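Putative poly(3-hydroxybutyrate) depolymerase LpqC (Bordetella parapertussis 12822, PDB 3D0K) probably hydrolyses ester bonds as a serine hydrolase of the alpha/beta-hydrolase kind, with poly(3-hydroxybutyrate) as the proposed substrate. Local coordinates at residues M208-G213 with R242-A247. Residues are numbered along the deposited sequence; the frame is centred on the assembly and turned at random. Where two conformers were deposited one is given.
Sequences MTILAG and RHYYEA
I210 meets Y244 and Y245 through the end of one branch, a compact example of how a beta-branched residue on a sheet strand can reach between two neighbouring aromatic side chains of a covering helix. I210 CD1 lies 3.6 Å from Y244 CD2 and approaches that ring at a slant, with CE2 of the same ring 4.0 Å away. Behind it, I210 CG1 follows at 4.1 Å from Y244 CD2, so both carbons of the longer branch come near the same ring atom. Toward Y245, I210 CD1 sits at the ring edge, near the ring plane, 4.0 Å from Y245 CB. The contact between the two segments is wholly apolar: the methyl enters the fork where the two tyrosines diverge from consecutive helix positions.

The torsions explain this reach. In I210, CG1 is placed anti to the carbonyl carbon (chi1 -59°), and an extended chi2 of 156° carries CD1 outward to the helix. Both tyrosines hold CG anti to the backbone N, but their rings leave the helix in roughly perpendicular directions, and I210 CD1 lies between them. I210 and Y245 have the nearest CA atoms across the contact, 7.7 Å apart, and I210 CD1 spans the gap.

Farther out, the Y244 ring is stacked with Y177 and W261 and meets H155 edge-to-face, while I210 also touches Y177, W261 and L263. Strand 209-213 runs parallel between 168-172 and the outermost strand 262-266, to which I210 is tied by backbone hydrogen bonds. Helix 237-255 covers one face of this alpha-beta-alpha sandwich here; L211, pointing to the opposite face, packs on helix 273-286.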
# COMPACT_ATOMS: atom_id res chain seq x y z
N MSE A 208 -4.35 -4.32 -10.22
CA MSE A 208 -3.28 -3.94 -9.34
C MSE A 208 -1.98 -4.02 -10.12
O MSE A 208 -1.81 -4.96 -10.85
CB MSE A 208 -3.21 -4.98 -8.18
CG MSE A 208 -2.09 -4.61 -7.22
SE MSE A 208 -2.31 -5.69 -5.56
CE MSE A 208 -4.18 -5.26 -5.43
N THR A 209 -1.05 -3.06 -9.93
CA THR A 209 0.32 -3.14 -10.47
C THR A 209 1.22 -3.72 -9.38
O THR A 209 1.24 -3.25 -8.23
CB THR A 209 0.87 -1.75 -10.88
OG1 THR A 209 -0.01 -1.15 -11.81
CG2 THR A 209 2.27 -1.84 -11.50
N ILE A 210 1.99 -4.72 -9.77
CA ILE A 210 3.08 -5.17 -8.96
C ILE A 210 4.30 -4.52 -9.54
O ILE A 210 4.65 -4.80 -10.70
CB ILE A 210 3.22 -6.68 -9.01
CG1 ILE A 210 1.91 -7.33 -8.50
CG2 ILE A 210 4.51 -7.11 -8.27
CD1 ILE A 210 1.77 -8.82 -9.11
N LEU A 211 4.92 -3.60 -8.78
CA LEU A 211 6.04 -2.83 -9.33
C LEU A 211 7.33 -3.39 -8.73
O LEU A 211 7.53 -3.33 -7.49
CB LEU A 211 5.92 -1.36 -9.01
CG LEU A 211 6.76 -0.31 -9.72
CD1 LEU A 211 6.52 -0.26 -11.27
CD2 LEU A 211 6.46 1.11 -9.14
N ALA A 212 8.18 -3.93 -9.60
CA ALA A 212 9.34 -4.71 -9.13
C ALA A 212 10.66 -4.17 -9.73
O ALA A 212 10.83 -4.19 -10.95
CB ALA A 212 9.14 -6.21 -9.44
N GLY A 213 11.58 -3.72 -8.88
CA GLY A 213 12.90 -3.28 -9.36
C GLY A 213 13.71 -4.50 -9.69
O GLY A 213 13.78 -5.46 -8.89
N ARG A 242 7.71 -12.02 -9.28
CA ARG A 242 7.34 -12.85 -10.43
C ARG A 242 6.54 -14.08 -10.00
O ARG A 242 5.61 -14.51 -10.68
CB ARG A 242 8.60 -13.35 -11.18
CG ARG A 242 9.56 -12.26 -11.64
CD ARG A 242 10.32 -12.75 -12.95
NE ARG A 242 9.45 -12.37 -14.07
CZ ARG A 242 9.65 -11.32 -14.89
NH1 ARG A 242 8.75 -11.06 -15.84
NH2 ARG A 242 10.73 -10.55 -14.78
N HIS A 243 6.92 -14.64 -8.86
CA HIS A 243 6.26 -15.80 -8.28
C HIS A 243 4.80 -15.42 -7.96
O HIS A 243 3.89 -16.18 -8.29
CB HIS A 243 7.02 -16.24 -7.04
CG HIS A 243 6.51 -17.50 -6.40
ND1 HIS A 243 5.48 -17.50 -5.48
CD2 HIS A 243 6.91 -18.79 -6.51
CE1 HIS A 243 5.26 -18.75 -5.07
NE2 HIS A 243 6.11 -19.55 -5.68
N TYR A 244 4.59 -14.26 -7.32
CA TYR A 244 3.23 -13.81 -6.96
C TYR A 244 2.34 -13.62 -8.18
O TYR A 244 1.19 -14.10 -8.23
CB TYR A 244 3.32 -12.50 -6.15
CG TYR A 244 2.01 -11.94 -5.67
CD1 TYR A 244 1.18 -12.66 -4.77
CD2 TYR A 244 1.64 -10.63 -6.04
CE1 TYR A 244 -0.05 -12.07 -4.30
CE2 TYR A 244 0.48 -10.06 -5.55
CZ TYR A 244 -0.34 -10.80 -4.69
OH TYR A 244 -1.49 -10.18 -4.21
N TYR A 245 2.89 -12.90 -9.14
CA TYR A 245 2.22 -12.69 -10.42
C TYR A 245 1.76 -14.00 -11.08
O TYR A 245 0.61 -14.13 -11.46
CB TYR A 245 3.09 -11.86 -11.35
CG TYR A 245 2.40 -11.59 -12.68
CD1 TYR A 245 1.37 -10.65 -12.77
CD2 TYR A 245 2.78 -12.28 -13.83
CE1 TYR A 245 0.76 -10.39 -14.01
CE2 TYR A 245 2.15 -12.04 -15.06
CZ TYR A 245 1.17 -11.09 -15.13
OH TYR A 245 0.56 -10.86 -16.34
N GLU A 246 2.65 -14.98 -11.18
CA GLU A 246 2.26 -16.26 -11.81
C GLU A 246 1.22 -17.01 -10.96
O GLU A 246 0.32 -17.67 -11.52
CB GLU A 246 3.50 -17.13 -12.11
CG GLU A 246 4.48 -16.51 -13.15
CD GLU A 246 5.94 -16.88 -12.86
OE1 GLU A 246 6.82 -16.69 -13.74
OE2 GLU A 246 6.22 -17.34 -11.73
N ALA A 247 1.32 -16.89 -9.63
CA ALA A 247 0.38 -17.55 -8.72
C ALA A 247 -1.03 -16.99 -8.92
O ALA A 247 -2.01 -17.74 -8.91
CB ALA A 247 0.84 -17.31 -7.23